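Local structure of outer membrane porin F (Pseudomonas aeruginosa, 4RLC) at residues L60-Y65 against N82-D87; G106-N111 against M127-A132. The protein is an outer membrane porin whose N-terminal domain forms an eight-stranded beta-barrel, probably involved in the passage of small molecules across the outer membrane. All blocks are in the same frame, centred on the assembly; numbering follows the deposited sequence.

Interaction 1: L60-Y65 against N82-D87. With C8E ((hydroxyethyloxy)tri(ethyloxy)octane), chain C; C8E ((hydroxyethyloxy)tri(ethyloxy)octane), chain D.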
ATOM      1  N   LEU A  60      -3.663   4.285  -6.040  1.00 19.14           N
ATOM      2  CA  LEU A  60      -4.491   3.122  -6.222  1.00 19.96           C
ATOM      3  C   LEU A  60      -3.562   1.889  -6.246  1.00 20.62           C
ATOM      4  O   LEU A  60      -2.579   1.799  -7.015  1.00 20.00           O
ATOM      5  CB  LEU A  60      -5.213   3.286  -7.613  1.00 22.10           C
ATOM      6  CG  LEU A  60      -6.078   2.108  -8.026  1.00 26.51           C
ATOM      7  CD1 LEU A  60      -7.272   1.948  -7.100  1.00 29.17           C
ATOM      8  CD2 LEU A  60      -6.561   2.342  -9.506  1.00 31.94           C
ATOM      9  N   SER A  61      -3.865   0.922  -5.398  1.00 19.75           N
ATOM     10  CA  SER A  61      -3.057  -0.274  -5.227  1.00 20.88           C
ATOM     11  C   SER A  61      -3.867  -1.508  -5.421  1.00 22.03           C
ATOM     12  O   SER A  61      -5.083  -1.563  -5.111  1.00 22.56           O
ATOM     13  CB  SER A  61      -2.531  -0.319  -3.747  1.00 23.50           C
ATOM     14  OG  SER A  61      -1.728   0.762  -3.549  1.00 35.05           O
ATOM     15  N   TYR A  62      -3.225  -2.565  -5.904  1.00 19.63           N
ATOM     16  CA  TYR A  62      -3.830  -3.859  -5.972  1.00 19.24           C
ATOM     17  C   TYR A  62      -2.834  -4.917  -5.538  1.00 19.19           C
ATOM     18  O   TYR A  62      -1.723  -4.903  -6.003  1.00 20.03           O
ATOM     19  CB  TYR A  62      -4.277  -4.197  -7.401  1.00 20.69           C
ATOM     20  CG  TYR A  62      -4.872  -5.585  -7.514  1.00 23.45           C
ATOM     21  CD1 TYR A  62      -6.141  -5.850  -7.014  1.00 26.28           C
ATOM     22  CD2 TYR A  62      -4.170  -6.646  -8.110  1.00 24.70           C
ATOM     23  CE1 TYR A  62      -6.706  -7.114  -7.105  1.00 27.19           C
ATOM     24  CE2 TYR A  62      -4.710  -7.911  -8.152  1.00 26.64           C
ATOM     25  CZ  TYR A  62      -5.991  -8.127  -7.699  1.00 28.44           C
ATOM     26  OH  TYR A  62      -6.534  -9.379  -7.750  1.00 33.37           O
ATOM     27  N   GLY A  63      -3.276  -5.878  -4.757  1.00 18.44           N
ATOM     28  CA  GLY A  63      -2.399  -6.924  -4.250  1.00 19.32           C
ATOM     29  C   GLY A  63      -3.128  -8.236  -4.116  1.00 19.76           C
ATOM     30  O   GLY A  63      -4.381  -8.251  -3.986  1.00 21.27           O
ATOM     31  N   GLU A  64      -2.384  -9.323  -4.215  1.00 19.37           N
ATOM     32  CA  GLU A  64      -2.898 -10.667  -4.033  1.00 19.71           C
ATOM     33  C   GLU A  64      -2.252 -11.316  -2.808  1.00 22.98           C
ATOM     34  O   GLU A  64      -1.051 -11.169  -2.613  1.00 21.56           O
ATOM     35  CB  GLU A  64      -2.663 -11.528  -5.303  1.00 25.48           C
ATOM     36  CG  GLU A  64      -3.630 -11.028  -6.399  1.00 30.03           C
ATOM     37  CD  GLU A  64      -3.622 -11.803  -7.722  1.00 39.85           C
ATOM     38  OE1 GLU A  64      -2.775 -12.720  -7.860  1.00 42.17           O
ATOM     39  OE2 GLU A  64      -4.467 -11.441  -8.647  1.00 44.78           O
ATOM     40  N   TYR A  65      -3.062 -12.083  -2.074  1.00 22.90           N
ATOM     41  CA  TYR A  65      -2.594 -12.791  -0.884  1.00 27.08           C
ATOM     42  C   TYR A  65      -1.942 -14.132  -1.288  1.00 32.13           C
ATOM     43  O   TYR A  65      -2.489 -14.851  -2.133  1.00 34.39           O
ATOM     44  CB  TYR A  65      -3.752 -13.011   0.068  1.00 30.60           C
ATOM     45  CG  TYR A  65      -4.260 -11.798   0.740  1.00 29.32           C
ATOM     46  CD1 TYR A  65      -3.558 -11.205   1.774  1.00 34.19           C
ATOM     47  CD2 TYR A  65      -5.475 -11.237   0.379  1.00 32.46           C
ATOM     48  CE1 TYR A  65      -4.027 -10.064   2.425  1.00 34.69           C
ATOM     49  CE2 TYR A  65      -5.958 -10.097   1.020  1.00 32.88           C
ATOM     50  CZ  TYR A  65      -5.236  -9.515   2.058  1.00 33.48           C
ATOM     51  OH  TYR A  65      -5.693  -8.355   2.702  1.00 34.30           O
ATOM     52  N   ASN A  82      -7.594 -11.002  -2.622  1.00 23.99           N
ATOM     53  CA  ASN A  82      -6.962  -9.782  -3.109  1.00 21.93           C
ATOM     54  C   ASN A  82      -7.456  -8.591  -2.340  1.00 23.20           C
ATOM     55  O   ASN A  82      -8.420  -8.692  -1.545  1.00 24.25           O
ATOM     56  CB  ASN A  82      -7.171  -9.616  -4.599  1.00 25.90           C
ATOM     57  CG  ASN A  82      -8.634  -9.621  -4.971  1.00 30.37           C
ATOM     58  OD1 ASN A  82      -9.386  -8.754  -4.547  1.00 33.43           O
ATOM     59  ND2 ASN A  82      -9.075 -10.676  -5.647  1.00 36.96           N
ATOM     60  N   LEU A  83      -6.714  -7.521  -2.495  1.00 21.75           N
ATOM     61  CA  LEU A  83      -6.988  -6.277  -1.804  1.00 23.70           C
ATOM     62  C   LEU A  83      -6.790  -5.102  -2.757  1.00 25.29           C
ATOM     63  O   LEU A  83      -5.678  -4.953  -3.326  1.00 24.75           O
ATOM     64  CB  LEU A  83      -6.057  -6.166  -0.599  1.00 26.90           C
ATOM     65  CG  LEU A  83      -6.225  -4.977   0.347  1.00 29.88           C
ATOM     66  CD1 LEU A  83      -7.406  -5.287   1.215  1.00 32.05           C
ATOM     67  CD2 LEU A  83      -5.022  -4.778   1.255  1.00 36.06           C
ATOM     68  N   THR A  84      -7.798  -4.247  -2.907  1.00 23.72           N
ATOM     69  CA  THR A  84      -7.693  -3.063  -3.736  1.00 22.83           C
ATOM     70  C   THR A  84      -7.798  -1.866  -2.840  1.00 22.51           C
ATOM     71  O   THR A  84      -8.728  -1.817  -2.032  1.00 22.92           O
ATOM     72  CB  THR A  84      -8.815  -3.049  -4.730  1.00 27.40           C
ATOM     73  OG1 THR A  84      -8.865  -4.326  -5.405  1.00 30.14           O
ATOM     74  CG2 THR A  84      -8.652  -1.869  -5.663  1.00 29.37           C
ATOM     75  N   SER A  85      -6.928  -0.873  -2.988  1.00 22.31           N
ATOM     76  CA  SER A  85      -6.919   0.195  -2.016  1.00 23.13           C
ATOM     77  C   SER A  85      -6.725   1.559  -2.663  1.00 21.46           C
ATOM     78  O   SER A  85      -6.061   1.675  -3.706  1.00 21.79           O
ATOM     79  CB  SER A  85      -5.768  -0.095  -1.059  1.00 27.34           C
ATOM     80  OG  SER A  85      -5.745   0.801  -0.015  1.00 33.22           O
ATOM     81  N   LEU A  86      -7.367   2.560  -2.107  1.00 20.07           N
ATOM     82  CA  LEU A  86      -7.161   3.941  -2.509  1.00 21.06           C
ATOM     83  C   LEU A  86      -6.715   4.655  -1.267  1.00 19.93           C
ATOM     84  O   LEU A  86      -7.471   4.734  -0.242  1.00 19.25           O
ATOM     85  CB  LEU A  86      -8.459   4.603  -3.058  1.00 24.83           C
ATOM     86  CG  LEU A  86      -8.331   6.034  -3.645  1.00 28.39           C
ATOM     87  CD1 LEU A  86      -7.427   6.100  -4.856  1.00 30.50           C
ATOM     88  CD2 LEU A  86      -9.699   6.538  -4.092  1.00 34.91           C
ATOM     89  N   ASP A  87      -5.537   5.278  -1.382  1.00 19.92           N
ATOM     90  CA  ASP A  87      -4.912   5.917  -0.205  1.00 19.60           C
ATOM     91  C   ASP A  87      -4.416   7.305  -0.559  1.00 19.80           C
ATOM     92  O   ASP A  87      -3.988   7.579  -1.661  1.00 20.46           O
ATOM     93  CB  ASP A  87      -3.742   5.083   0.333  1.00 22.16           C
ATOM     94  CG  ASP A  87      -4.191   3.718   0.823  1.00 25.93           C
ATOM     95  OD1 ASP A  87      -4.582   3.589   2.012  1.00 28.76           O
ATOM     96  OD2 ASP A  87      -4.182   2.751  -0.025  1.00 28.21           O
TER
HETATM   97  C1  C8E C 202      -7.934  -4.123  -9.526  1.00 55.49           C
HETATM   98  C2  C8E C 202      -7.649  -2.648  -9.670  1.00 52.28           C
HETATM   99  C3  C8E C 202      -6.258  -2.336 -10.238  1.00 52.89           C
HETATM  100  C4  C8E C 202      -5.680  -1.163  -9.462  1.00 47.95           C
HETATM  101  C5  C8E C 202      -4.334  -0.646  -9.952  1.00 48.40           C
HETATM  102  C6  C8E C 202      -3.255  -1.675 -10.180  1.00 46.98           C
HETATM  103  C7  C8E C 202      -1.913  -0.959 -10.268  1.00 46.02           C
HETATM  104  C8  C8E C 202      -0.736  -1.856 -10.635  1.00 46.17           C
HETATM  105  O9  C8E C 202       0.262  -1.038 -11.283  1.00 57.59           O
HETATM  106  C10 C8E C 202       1.652  -1.295 -11.016  1.00 61.92           C
HETATM  107  C11 C8E C 202       2.256  -2.342 -11.955  1.00 62.86           C
HETATM  108  O12 C8E C 202       3.702  -2.397 -11.875  1.00 64.47           O
HETATM  109  C13 C8E C 202       4.236  -3.168 -10.795  1.00 55.63           C
HETATM  110  C14 C8E C 202       4.134  -4.665 -11.071  1.00 58.47           C
HETATM  111  O15 C8E C 202       3.683  -5.345  -9.896  1.00 58.36           O
HETATM  112  C16 C8E C 202       3.854  -6.758  -9.905  1.00 48.69           C
HETATM  113  C17 C8E C 202       4.239  -7.162  -8.506  1.00 44.56           C
HETATM  114  O18 C8E C 202       3.766  -8.463  -8.217  1.00 50.67           O
HETATM  115  C1  C8E D 203      -9.691   5.232 -10.852  1.00 72.62           C
HETATM  116  C2  C8E D 203     -10.529   4.654  -9.727  1.00 70.69           C
HETATM  117  C3  C8E D 203     -11.322   3.430 -10.179  1.00 68.22           C
HETATM  118  C4  C8E D 203     -10.603   2.120  -9.860  1.00 69.77           C
HETATM  119  C5  C8E D 203     -11.333   1.301  -8.790  1.00 71.56           C
HETATM  120  C6  C8E D 203     -11.167   1.897  -7.385  1.00 68.82           C
HETATM  121  C7  C8E D 203     -12.100   1.250  -6.361  1.00 60.84           C
HETATM  122  C8  C8E D 203     -11.347   0.516  -5.262  1.00 56.29           C
HETATM  123  O9  C8E D 203     -11.091   1.377  -4.157  1.00 51.14           O
HETATM  124  C10 C8E D 203     -11.043   0.736  -2.871  1.00 42.51           C
HETATM  125  C11 C8E D 203     -12.107   1.249  -1.903  1.00 39.14           C
HETATM  126  O12 C8E D 203     -13.267   0.441  -1.941  1.00 43.19           O
HETATM  127  C13 C8E D 203     -14.080   0.474  -0.770  1.00 50.11           C
HETATM  128  C14 C8E D 203     -15.381  -0.300  -0.999  1.00 52.70           C
HETATM  129  O   HOH W   1      -3.207   2.514  -2.382  1.00 25.17           O

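Interaction 2: G106-N111 against M127-A132. With C8E ((hydroxyethyloxy)tri(ethyloxy)octane), chain D.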
ATOM      1  N   GLY A 106      -6.556   5.604   4.057  1.00 21.04           N
ATOM      2  CA  GLY A 106      -7.339   5.265   2.863  1.00 20.66           C
ATOM      3  C   GLY A 106      -8.373   4.211   3.183  1.00 19.73           C
ATOM      4  O   GLY A 106      -8.653   3.879   4.341  1.00 20.35           O
ATOM      5  N   LEU A 107      -9.006   3.730   2.125  1.00 18.94           N
ATOM      6  CA  LEU A 107     -10.003   2.730   2.221  1.00 19.91           C
ATOM      7  C   LEU A 107      -9.611   1.578   1.285  1.00 19.90           C
ATOM      8  O   LEU A 107      -9.022   1.796   0.212  1.00 19.84           O
ATOM      9  CB  LEU A 107     -11.305   3.310   1.701  1.00 22.99           C
ATOM     10  CG  LEU A 107     -11.992   4.348   2.601  1.00 26.31           C
ATOM     11  CD1 LEU A 107     -13.218   4.869   1.840  1.00 26.95           C
ATOM     12  CD2 LEU A 107     -12.373   3.745   3.930  1.00 29.07           C
ATOM     13  N   ALA A 108      -9.968   0.365   1.699  1.00 20.23           N
ATOM     14  CA  ALA A 108      -9.642  -0.821   0.978  1.00 22.14           C
ATOM     15  C   ALA A 108     -10.823  -1.743   0.864  1.00 22.29           C
ATOM     16  O   ALA A 108     -11.741  -1.741   1.685  1.00 23.07           O
ATOM     17  CB  ALA A 108      -8.449  -1.593   1.625  1.00 23.19           C
ATOM     18  N   HIS A 109     -10.810  -2.552  -0.182  1.00 21.58           N
ATOM     19  CA  HIS A 109     -11.780  -3.575  -0.356  1.00 24.53           C
ATOM     20  C   HIS A 109     -11.057  -4.903  -0.510  1.00 24.03           C
ATOM     21  O   HIS A 109     -10.128  -5.042  -1.370  1.00 23.77           O
ATOM     22  CB  HIS A 109     -12.648  -3.256  -1.611  1.00 28.97           C
ATOM     23  CG  HIS A 109     -13.733  -4.230  -1.868  1.00 35.76           C
ATOM     24  ND1 HIS A 109     -14.976  -4.155  -1.272  1.00 41.26           N
ATOM     25  CD2 HIS A 109     -13.756  -5.345  -2.642  1.00 39.28           C
ATOM     26  CE1 HIS A 109     -15.723  -5.174  -1.677  1.00 39.58           C
ATOM     27  NE2 HIS A 109     -15.005  -5.904  -2.515  1.00 42.53           N
ATOM     28  N   GLN A 110     -11.431  -5.880   0.318  1.00 23.60           N
ATOM     29  CA  GLN A 110     -10.771  -7.160   0.348  1.00 25.70           C
ATOM     30  C   GLN A 110     -11.738  -8.216  -0.169  1.00 27.17           C
ATOM     31  O   GLN A 110     -12.955  -8.188   0.154  1.00 26.37           O
ATOM     32  CB  GLN A 110     -10.359  -7.419   1.831  1.00 30.64           C
ATOM     33  CG  GLN A 110      -9.596  -8.685   2.103  1.00 34.68           C
ATOM     34  CD  GLN A 110      -9.352  -8.900   3.592  1.00 37.40           C
ATOM     35  OE1 GLN A 110      -8.239  -8.744   4.089  1.00 42.54           O
ATOM     36  NE2 GLN A 110     -10.365  -9.229   4.284  1.00 36.00           N
ATOM     37  N   ASN A 111     -11.252  -9.120  -1.010  1.00 26.77           N
ATOM     38  CA  ASN A 111     -12.054 -10.245  -1.485  1.00 29.28           C
ATOM     39  C   ASN A 111     -11.274 -11.482  -1.142  1.00 30.34           C
ATOM     40  O   ASN A 111     -10.124 -11.634  -1.601  1.00 29.37           O
ATOM     41  CB  ASN A 111     -12.237 -10.265  -3.000  1.00 32.19           C
ATOM     42  CG  ASN A 111     -13.015  -9.135  -3.535  1.00 35.77           C
ATOM     43  OD1 ASN A 111     -14.218  -9.026  -3.319  1.00 43.72           O
ATOM     44  ND2 ASN A 111     -12.365  -8.295  -4.281  1.00 40.38           N
ATOM     45  N   MET A 127     -12.475  -1.910   4.448  1.00 21.74           N
ATOM     46  CA  MET A 127     -11.720  -1.647   5.686  1.00 23.07           C
ATOM     47  C   MET A 127     -11.062  -0.263   5.545  1.00 22.59           C
ATOM     48  O   MET A 127     -10.977   0.292   4.456  1.00 20.99           O
ATOM     49  CB  MET A 127     -10.668  -2.728   5.858  1.00 27.15           C
ATOM     50  CG  MET A 127     -11.263  -4.114   5.975  1.00 32.42           C
ATOM     51  SD  MET A 127      -9.917  -5.308   6.033  1.00 45.41           S
ATOM     52  CE  MET A 127      -8.820  -4.664   4.792  1.00 42.50           C
ATOM     53  N   ALA A 128     -10.703   0.321   6.676  1.00 20.97           N
ATOM     54  CA  ALA A 128      -9.990   1.578   6.692  1.00 23.74           C
ATOM     55  C   ALA A 128      -8.539   1.261   6.853  1.00 23.59           C
ATOM     56  O   ALA A 128      -8.192   0.310   7.598  1.00 25.89           O
ATOM     57  CB  ALA A 128     -10.440   2.423   7.867  1.00 24.64           C
ATOM     58  N   ASN A 129      -7.687   2.087   6.266  1.00 22.95           N
ATOM     59  CA  ASN A 129      -6.234   1.884   6.302  1.00 24.91           C
ATOM     60  C   ASN A 129      -5.561   3.033   6.954  1.00 23.81           C
ATOM     61  O   ASN A 129      -5.926   4.135   6.691  1.00 23.11           O
ATOM     62  CB  ASN A 129      -5.606   1.869   4.894  1.00 28.50           C
ATOM     63  CG  ASN A 129      -6.148   0.815   4.033  1.00 32.61           C
ATOM     64  OD1 ASN A 129      -6.580  -0.236   4.526  1.00 33.65           O
ATOM     65  ND2 ASN A 129      -6.160   1.066   2.722  1.00 33.58           N
ATOM     66  N   ILE A 130      -4.547   2.782   7.803  1.00 23.51           N
ATOM     67  CA  ILE A 130      -3.684   3.847   8.177  1.00 23.52           C
ATOM     68  C   ILE A 130      -2.261   3.287   8.037  1.00 24.84           C
ATOM     69  O   ILE A 130      -2.026   2.082   8.205  1.00 24.80           O
ATOM     70  CB  ILE A 130      -3.996   4.309   9.636  1.00 28.04           C
ATOM     71  CG1 ILE A 130      -3.104   5.460  10.034  1.00 32.59           C
ATOM     72  CG2 ILE A 130      -3.843   3.172  10.621  1.00 29.65           C
ATOM     73  CD1 ILE A 130      -3.830   6.509  10.818  1.00 39.36           C
ATOM     74  N   GLY A 131      -1.318   4.153   7.730  1.00 23.22           N
ATOM     75  CA  GLY A 131       0.044   3.716   7.602  1.00 22.31           C
ATOM     76  C   GLY A 131       1.072   4.774   7.730  1.00 19.02           C
ATOM     77  O   GLY A 131       0.790   5.986   7.713  1.00 19.78           O
ATOM     78  N   ALA A 132       2.311   4.313   7.795  1.00 19.63           N
ATOM     79  CA  ALA A 132       3.440   5.212   7.786  1.00 18.79           C
ATOM     80  C   ALA A 132       4.659   4.461   7.191  1.00 19.64           C
ATOM     81  O   ALA A 132       4.763   3.227   7.176  1.00 22.55           O
ATOM     82  CB  ALA A 132       3.794   5.668   9.237  1.00 20.46           C
TER
HETATM   83  C1  C8E D 203      -9.691   5.232 -10.852  1.00 72.62           C
HETATM   84  C2  C8E D 203     -10.529   4.654  -9.727  1.00 70.69           C
HETATM   85  C3  C8E D 203     -11.322   3.430 -10.179  1.00 68.22           C
HETATM   86  C4  C8E D 203     -10.603   2.120  -9.860  1.00 69.77           C
HETATM   87  C5  C8E D 203     -11.333   1.301  -8.790  1.00 71.56           C
HETATM   88  C6  C8E D 203     -11.167   1.897  -7.385  1.00 68.82           C
HETATM   89  C7  C8E D 203     -12.100   1.250  -6.361  1.00 60.84           C
HETATM   90  C8  C8E D 203     -11.347   0.516  -5.262  1.00 56.29           C
HETATM   91  O9  C8E D 203     -11.091   1.377  -4.157  1.00 51.14           O
HETATM   92  C10 C8E D 203     -11.043   0.736  -2.871  1.00 42.51           C
HETATM   93  C11 C8E D 203     -12.107   1.249  -1.903  1.00 39.14           C
HETATM   94  O12 C8E D 203     -13.267   0.441  -1.941  1.00 43.19           O
HETATM   95  C13 C8E D 203     -14.080   0.474  -0.770  1.00 50.11           C
HETATM   96  C14 C8E D 203     -15.381  -0.300  -0.999  1.00 52.70           C

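Interaction 1: L60-Y65 against N82-D87
Ser61 and Ser85 face each other as an antiparallel hydrogen-bonded pair, with Ser61 N reaching Ser85 O at 2.9 Å and Ser85 N returning the bond to Ser61 O. Gly63 and Leu83 repeat the exchange two residues on; its least straight bond is Gly63 N to Leu83 O, at 143°. On the face carrying Leu60, Tyr62 and Thr84, the tyrosine does most of the touching. With CG anti to the backbone N (chi1 178°), its ring leans toward the neighbouring strand, where Thr84 OG1 meets Tyr62 CD1 in the ring plane at 3.5 Å and Tyr62 OH comes 3.2 Å from Asn82 CB. That hydroxyl donates to the anti lone pair of Glu64 OE2, while Asn82 OD1 is bonded to Asn111. The octyl chain of one C8E detergent runs along this face, its C4 lying 3.6 Å from Leu60 CG. On the other face, near Ser61, a water bridges Ser61 OG and Asp87 OD2, 2.6 Å from the latter. Farther along, Tyr65 OH packs 3.8 Å from Leu83 CD1 and is hydrogen-bonded to Tyr30. A detergent-coated outer surface backed by an inner face that mixes polar groups with packed apolar ones is the signature of a transmembrane beta-barrel wall.

Interaction 2: G106-N111 against M127-A132
Gly106 and Ala108 pair with Asn129 and Met127 in antiparallel hydrogen-bonded fashion, Leu107 facing Ala128 between them, and the short segments run at 131° to each other; beyond Ala108 the pairing continues with residues before Met127, as from Gln110 to Met125. The Gly106–Asn129 pair is the less regular: Asn129 N approaches Gly106 O at 2.8 Å from above the carbonyl plane, 42° out of it, whereas the donor to Met127 O, Ala108 N, lies closer to its carbonyl plane. Beside these bonds the methyl of Ala108 touches the Asn129 amide, with Ala108 CB 3.7 Å from Asn129 ND2 and equally near OD1. CG of Asn129 stands anti to its carbonyl carbon (chi1 -59°), which swings the amide across Gly106 and Ala108; Asn129 ND2 bonds Asp87 OD1, whereas Asn129 OD1 is buried with no partner in the model. Met127 bends at its last torsion and brings CE to 4.4 Å from Ala108 CB and 4.2 Å from Gln110 OE1. On the reverse face Leu107 CD2 rests 3.8 Å from Met127 O. Antiparallel pairing between strongly tilted, coiling strands, within the hairpin of 98-115 and 120-137, is characteristic of the wall of a small closed beta-barrel.

Overall arrangement
Interactions 1 and 2 illustrate how a meander barrel is assembled, each strand bonding to the next in the chain. Interaction 1 joins strands 56-66 and 80-91 and comes earlier in the chain than interaction 2, which joins 98-115 and 120-137; their centres lie about 8 Å apart. Strands 80-91 and 98-115 are themselves neighbours, so the four segments form a continuous patch of the eight-stranded wall, with Thr84 O probably accepting a hydrogen bond from His109 N at 2.9 Å. Inside, a side-chain bond spanning strand 98-115 ties the two contacts together; outside, one C8E molecule touches both. The patch thus combines a mixed inner face, with hydrogen-bonded polar groups, and a detergent-binding outer surface, consistent with membrane insertion.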